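Local coordinates for blue copper protein (Hyphomicrobium denitrificans, PDB 3EF4) that binds a single copper ion and, as a periplasmic pseudoazurin, probably carries electrons between redox partners in denitrification, at residues H3-R8 with F19-V24; L74-C79 with G86-V91. One frame throughout, in Å; residues are numbered along the deposited sequence.

Contact 1 of 2, residues H3-R8 with F19-V24. With PO4 (phosphate ion), chain E; PO4 (phosphate ion), chain F.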
loop_
_atom_site.group_PDB
_atom_site.type_symbol
_atom_site.label_atom_id
_atom_site.label_comp_id
_atom_site.label_asym_id
_atom_site.label_seq_id
_atom_site.Cartn_x
_atom_site.Cartn_y
_atom_site.Cartn_z
ATOM N N HIS A 3 2.803 6.215 -10.961
ATOM C CA HIS A 3 3.662 6.104 -9.796
ATOM C C HIS A 3 4.045 4.636 -9.700
ATOM O O HIS A 3 3.187 3.790 -10.006
ATOM C CB HIS A 3 3.001 6.544 -8.529
ATOM C CG HIS A 3 2.680 7.985 -8.530
ATOM N ND1 HIS A 3 3.422 8.875 -7.789
ATOM C CD2 HIS A 3 1.759 8.698 -9.194
ATOM C CE1 HIS A 3 2.934 10.082 -7.987
ATOM N NE2 HIS A 3 1.924 10.008 -8.830
ATOM N N ILE A 4 5.271 4.366 -9.311
ATOM C CA ILE A 4 5.784 2.997 -9.199
ATOM C C ILE A 4 6.060 2.649 -7.758
ATOM O O ILE A 4 6.662 3.447 -7.025
ATOM C CB ILE A 4 7.101 2.875 -10.008
ATOM C CG1 ILE A 4 6.903 3.262 -11.470
ATOM C CG2 ILE A 4 7.637 1.449 -9.864
ATOM C CD1 ILE A 4 5.954 2.371 -12.243
ATOM N N VAL A 5 5.623 1.450 -7.360
ATOM C CA VAL A 5 5.980 0.910 -6.061
ATOM C C VAL A 5 6.652 -0.417 -6.287
ATOM O O VAL A 5 6.097 -1.320 -6.896
ATOM C CB VAL A 5 4.733 0.745 -5.192
ATOM C CG1 VAL A 5 5.093 0.047 -3.894
ATOM C CG2 VAL A 5 4.107 2.104 -4.956
ATOM N N GLU A 6 7.896 -0.526 -5.852
ATOM C CA GLU A 6 8.626 -1.759 -5.989
ATOM C C GLU A 6 8.364 -2.745 -4.847
ATOM O O GLU A 6 8.273 -2.333 -3.687
ATOM C CB GLU A 6 10.136 -1.471 -6.010
ATOM C CG GLU A 6 10.585 -0.620 -7.167
ATOM C CD GLU A 6 12.110 -0.538 -7.279
ATOM O OE1 GLU A 6 12.776 -0.905 -6.276
ATOM O OE2 GLU A 6 12.562 -0.125 -8.358
ATOM N N MET A 7 8.239 -4.027 -5.197
ATOM C CA MET A 7 8.177 -5.111 -4.222
ATOM C C MET A 7 9.598 -5.626 -3.950
ATOM O O MET A 7 10.197 -6.166 -4.911
ATOM C CB MET A 7 7.144 -6.131 -4.748
ATOM C CG MET A 7 5.758 -5.510 -4.730
ATOM S SD MET A 7 4.341 -6.431 -5.322
ATOM C CE MET A 7 4.718 -6.557 -7.063
ATOM N N ARG A 8 10.095 -5.460 -2.732
ATOM C CA ARG A 8 11.522 -5.710 -2.457
ATOM C C ARG A 8 11.728 -6.598 -1.225
ATOM O O ARG A 8 11.078 -6.497 -0.210
ATOM C CB ARG A 8 12.280 -4.403 -2.231
ATOM C CG ARG A 8 12.278 -3.492 -3.449
ATOM C CD ARG A 8 13.193 -2.325 -3.277
ATOM N NE ARG A 8 14.602 -2.736 -3.210
ATOM C CZ ARG A 8 15.537 -2.560 -4.102
ATOM N NH1 ARG A 8 16.759 -3.023 -3.780
ATOM N NH2 ARG A 8 15.330 -1.996 -5.273
ATOM N N PHE A 19 7.474 -2.596 0.518
ATOM C CA PHE A 19 7.104 -1.835 -0.643
ATOM C C PHE A 19 7.895 -0.533 -0.642
ATOM O O PHE A 19 7.962 0.139 0.391
ATOM C CB PHE A 19 5.600 -1.528 -0.591
ATOM C CG PHE A 19 4.683 -2.684 -0.851
ATOM C CD1 PHE A 19 4.496 -3.249 -2.095
ATOM C CD2 PHE A 19 3.967 -3.232 0.192
ATOM C CE1 PHE A 19 3.629 -4.296 -2.287
ATOM C CE2 PHE A 19 3.093 -4.264 0.006
ATOM C CZ PHE A 19 2.914 -4.818 -1.257
ATOM N N GLN A 20 8.482 -0.184 -1.758
ATOM C CA GLN A 20 9.284 1.018 -1.864
ATOM C C GLN A 20 8.735 1.917 -2.966
ATOM O O GLN A 20 8.794 1.515 -4.154
ATOM C CB GLN A 20 10.743 0.662 -2.167
ATOM C CG GLN A 20 11.627 1.908 -2.144
ATOM C CD GLN A 20 13.038 1.589 -1.710
ATOM O OE1 GLN A 20 13.654 0.702 -2.324
ATOM N NE2 GLN A 20 13.608 2.274 -0.702
ATOM N N PRO A 21 8.208 3.084 -2.624
ATOM C CA PRO A 21 8.027 3.633 -1.273
ATOM C C PRO A 21 6.869 2.955 -0.567
ATOM O O PRO A 21 5.999 2.332 -1.189
ATOM C CB PRO A 21 7.690 5.105 -1.513
ATOM C CG PRO A 21 7.074 5.141 -2.872
ATOM C CD PRO A 21 7.701 4.022 -3.639
ATOM N N GLY A 22 6.823 3.085 0.757
ATOM C CA GLY A 22 5.760 2.588 1.570
ATOM C C GLY A 22 4.549 3.505 1.663
ATOM O O GLY A 22 3.480 3.081 2.095
ATOM N N PHE A 23 4.727 4.753 1.269
ATOM C CA PHE A 23 3.658 5.752 1.227
ATOM C C PHE A 23 3.785 6.448 -0.123
ATOM O O PHE A 23 4.883 6.834 -0.516
ATOM C CB PHE A 23 3.794 6.763 2.353
ATOM C CG PHE A 23 2.830 7.917 2.178
ATOM C CD1 PHE A 23 1.511 7.758 2.541
ATOM C CD2 PHE A 23 3.208 9.134 1.634
ATOM C CE1 PHE A 23 0.593 8.774 2.355
ATOM C CE2 PHE A 23 2.314 10.153 1.396
ATOM C CZ PHE A 23 0.984 9.956 1.745
ATOM N N VAL A 24 2.673 6.612 -0.816
ATOM C CA VAL A 24 2.735 7.438 -2.037
ATOM C C VAL A 24 1.449 8.244 -2.147
ATOM O O VAL A 24 0.346 7.775 -1.953
ATOM C CB VAL A 24 3.087 6.667 -3.292
ATOM C CG1 VAL A 24 2.023 5.666 -3.560
ATOM C CG2 VAL A 24 3.196 7.536 -4.548
HETATM P P PO4 E . 6.748 7.017 -7.036
HETATM O O1 PO4 E . 8.268 7.070 -6.679
HETATM O O2 PO4 E . 6.029 8.352 -6.624
HETATM O O3 PO4 E . 6.567 6.776 -8.587
HETATM O O4 PO4 E . 6.059 5.803 -6.255
HETATM P P PO4 F . 0.772 13.386 -9.342
HETATM O O1 PO4 F . 1.888 12.595 -10.134
HETATM O O2 PO4 F . 1.118 14.929 -9.348
HETATM O O3 PO4 F . -0.624 13.158 -10.035
HETATM O O4 PO4 F . 0.718 12.854 -7.858
HETATM O O HOH W 1 9.364 2.838 -6.454
#
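Glu6 and Gln20 form a hydrogen-bonded antiparallel pair, the point at which strand 2-8 is stitched to the first part of strand 18-26. Glu6 N gives its hydrogen to Gln20 O at 2.8 Å, and Gln20 N answers to Glu6 O at 2.9 Å. On the buried side, the neighbouring non-hydrogen-bonded pair sets Met7 beside Phe19, both side chains pointing the same way. In the conformer described here, one of two modelled for Met7, its CG lies 3.5 Å from Phe19 CE1 and the sulfur sits at the ring edge in a Met-aromatic contact. This apolar face carries Met7 and Phe19 against the copper-site residues His41 and Met87. Val5, its CG1 anti to the backbone N (chi1 174°), brings that methyl to 3.7 Å from Phe19 CB. On the opposite face, Gln20 OE1 reaches the aliphatic CD of Arg8 at 3.2 Å, while Arg8 NH2 makes a salt bridge to Glu6 OE1 through a nearly straight hydrogen bond of 3.0 Å that uses the carboxylate's syn lone pair and lies within the guanidinium plane.

Beyond Gln20 the pairing opens at Pro21, which follows a cis peptide bond, and one water donates to both Ile4 O and Gln20 O. Farther along, Val24 CG2 meets His3 ND1 at 3.5 Å. A phosphate, probably from the crystallisation liquor, accepts hydrogen bonds from His3 ND1 and Ile4 N; NE2 of the same ring donates to a second phosphate. Donation from both ring nitrogens implies that His3 probably carries two ring protons and a positive charge in the crystal.

Contact 2 of 2, residues L74-C79 with G86-V91. With CU (copper (II) ion), chain D; PO4 (phosphate ion), chain H.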
loop_
_atom_site.group_PDB
_atom_site.type_symbol
_atom_site.label_atom_id
_atom_site.label_comp_id
_atom_site.label_asym_id
_atom_site.label_seq_id
_atom_site.Cartn_x
_atom_site.Cartn_y
_atom_site.Cartn_z
ATOM N N LEU A 74 -7.639 7.058 1.328
ATOM C CA LEU A 74 -6.485 6.276 1.675
ATOM C C LEU A 74 -6.711 4.812 1.431
ATOM O O LEU A 74 -7.726 4.277 1.876
ATOM C CB LEU A 74 -6.096 6.509 3.153
ATOM C CG LEU A 74 -5.636 7.910 3.482
ATOM C CD1 LEU A 74 -5.615 8.105 4.987
ATOM C CD2 LEU A 74 -4.246 8.166 2.923
ATOM N N TYR A 75 -5.754 4.178 0.789
ATOM C CA TYR A 75 -5.829 2.804 0.305
ATOM C C TYR A 75 -4.637 2.002 0.834
ATOM O O TYR A 75 -3.495 2.305 0.528
ATOM C CB TYR A 75 -5.798 2.828 -1.222
ATOM C CG TYR A 75 -6.992 3.489 -1.828
ATOM C CD1 TYR A 75 -7.050 4.861 -2.007
ATOM C CD2 TYR A 75 -8.097 2.739 -2.228
ATOM C CE1 TYR A 75 -8.166 5.473 -2.572
ATOM C CE2 TYR A 75 -9.188 3.330 -2.785
ATOM C CZ TYR A 75 -9.237 4.699 -2.948
ATOM O OH TYR A 75 -10.344 5.272 -3.550
ATOM N N VAL A 76 -4.957 0.983 1.600
ATOM C CA VAL A 76 -3.937 0.107 2.167
ATOM C C VAL A 76 -3.854 -1.162 1.347
ATOM O O VAL A 76 -4.890 -1.834 1.141
ATOM C CB VAL A 76 -4.262 -0.246 3.647
ATOM C CG1 VAL A 76 -3.133 -1.093 4.222
ATOM C CG2 VAL A 76 -4.458 0.997 4.473
ATOM N N LEU A 77 -2.636 -1.508 0.928
ATOM C CA LEU A 77 -2.375 -2.782 0.271
ATOM C C LEU A 77 -1.345 -3.547 1.079
ATOM O O LEU A 77 -0.524 -2.982 1.776
ATOM C CB LEU A 77 -1.952 -2.628 -1.178
ATOM C CG LEU A 77 -2.934 -1.942 -2.110
ATOM C CD1 LEU A 77 -2.752 -0.445 -2.133
ATOM C CD2 LEU A 77 -2.823 -2.505 -3.530
ATOM N N LYS A 78 -1.403 -4.876 0.935
ATOM C CA LYS A 78 -0.462 -5.760 1.529
ATOM C C LYS A 78 0.137 -6.693 0.484
ATOM O O LYS A 78 -0.411 -6.891 -0.571
ATOM C CB LYS A 78 -1.131 -6.629 2.636
ATOM C CG LYS A 78 -2.246 -7.516 2.101
ATOM C CD LYS A 78 -2.846 -8.388 3.208
ATOM C CE LYS A 78 -4.069 -9.133 2.669
ATOM N NZ LYS A 78 -4.700 -9.983 3.697
ATOM N N CYS A 79 1.251 -7.300 0.888
ATOM C CA CYS A 79 1.798 -8.482 0.242
ATOM C C CYS A 79 1.324 -9.675 1.058
ATOM O O CYS A 79 1.564 -9.720 2.268
ATOM C CB CYS A 79 3.302 -8.427 0.182
ATOM S SG CYS A 79 4.048 -9.992 -0.284
ATOM N N GLY A 86 5.470 -7.076 7.898
ATOM C CA GLY A 86 5.518 -5.637 7.698
ATOM C C GLY A 86 5.325 -5.162 6.281
ATOM O O GLY A 86 5.451 -3.964 6.055
ATOM N N MET A 87 5.013 -6.032 5.312
ATOM C CA MET A 87 4.976 -5.597 3.928
ATOM C C MET A 87 3.574 -5.051 3.590
ATOM O O MET A 87 2.656 -5.746 3.218
ATOM C CB MET A 87 5.384 -6.735 2.998
ATOM C CG MET A 87 5.684 -6.209 1.590
ATOM S SD MET A 87 6.758 -7.364 0.687
ATOM C CE MET A 87 6.749 -6.502 -0.906
ATOM N N VAL A 88 3.468 -3.738 3.820
ATOM C CA VAL A 88 2.265 -2.953 3.746
ATOM C C VAL A 88 2.571 -1.618 3.084
ATOM O O VAL A 88 3.695 -1.101 3.265
ATOM C CB VAL A 88 1.564 -2.790 5.106
ATOM C CG1 VAL A 88 2.421 -2.024 6.107
ATOM C CG2 VAL A 88 0.211 -2.133 4.984
ATOM N N VAL A 89 1.657 -1.052 2.343
ATOM C CA VAL A 89 1.821 0.211 1.637
ATOM C C VAL A 89 0.528 0.989 1.743
ATOM O O VAL A 89 -0.567 0.427 1.771
ATOM C CB VAL A 89 2.242 -0.041 0.181
ATOM C CG1 VAL A 89 1.231 -0.928 -0.565
ATOM C CG2 VAL A 89 2.473 1.252 -0.586
ATOM N N LEU A 90 0.663 2.312 1.755
ATOM C CA LEU A 90 -0.431 3.235 1.888
ATOM C C LEU A 90 -0.405 4.194 0.689
ATOM O O LEU A 90 0.578 4.906 0.481
ATOM C CB LEU A 90 -0.319 4.021 3.184
ATOM C CG LEU A 90 -1.454 5.015 3.510
ATOM C CD1 LEU A 90 -2.780 4.303 3.609
ATOM C CD2 LEU A 90 -1.169 5.791 4.793
ATOM N N VAL A 91 -1.491 4.232 -0.065
ATOM C CA VAL A 91 -1.617 5.147 -1.197
ATOM C C VAL A 91 -2.665 6.187 -0.817
ATOM O O VAL A 91 -3.796 5.823 -0.466
ATOM C CB VAL A 91 -2.044 4.430 -2.475
ATOM C CG1 VAL A 91 -2.216 5.396 -3.627
ATOM C CG2 VAL A 91 -1.031 3.358 -2.836
HETATM CU CU CU D . 6.225 -9.699 -0.074
HETATM P P PO4 H . -5.635 -13.179 1.324
HETATM O O1 PO4 H . -4.223 -13.747 1.710
HETATM O O2 PO4 H . -5.936 -11.871 2.178
HETATM O O3 PO4 H . -5.652 -12.786 -0.214
HETATM O O4 PO4 H . -6.753 -14.239 1.622
#
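The hairpin that carries the copper loop brings strand 73-78 against strand 88-93, the segments running antiparallel at 160°. Tyr75 with Val91 and Leu77 with Val89 are hydrogen-bonded pairs, each closed by two backbone bonds. Past the last strand pair, Cys79 N donates to Met87 O at 3.1 Å, extending the pairing to the edge of the metal site. There copper is bound by Cys79 SG at 2.2 Å and by Met87 SD at 2.5 Å, with His41 and His82 completing the four ligands. Cys79 SG stands anti to the backbone N (chi1 168°), directed to the metal, and its CB packs 3.5 Å from Met87 CG.

The two faces of the hairpin differ in their neighbours. On one, Val76 meets strand 88-93 through both methyls, CG1 lying 3.6 Å from Val88 CG2 and CG2 lying 3.8 Å from Leu90 CD1; helices 99-104 and 109-119 cover this side. On the other, Leu77 CB rests 3.7 Å from Val89 CG1, and Phe19 covers Val89. The Tyr75 ring presents its edge to Val91 O, while its hydroxyl is hydrogen-bonded to Lys71 O. Lys78, extended beyond CG, runs away from the hairpin and donates from NZ to a phosphate, probably from the crystallisation liquor. Two strands joined by a loop that supplies the cysteine, a histidine and the methionine are the signature of the type 1 copper site in the cupredoxin fold.

Followed from the N terminus, strand 2-8 leads through a nine-residue connection into strand 18-26, and contact 1 closes that first hairpin. The chain then continues through strand 31-35, which pairs with the other edge of strand 2-8, and past the copper ligand His41 before contact 2 closes a second hairpin around the ligand loop. The two closures follow one another in series, without nesting or crossing. They meet in the same sheet, where strands 18-26 and 88-93 are parallel neighbours: Gly22 O and Leu90 N, and Val24 N and Leu90 O, are probably hydrogen-bonded. With 88-93 on one side and 2-8 on the other, strand 18-26 bridges the two hairpins.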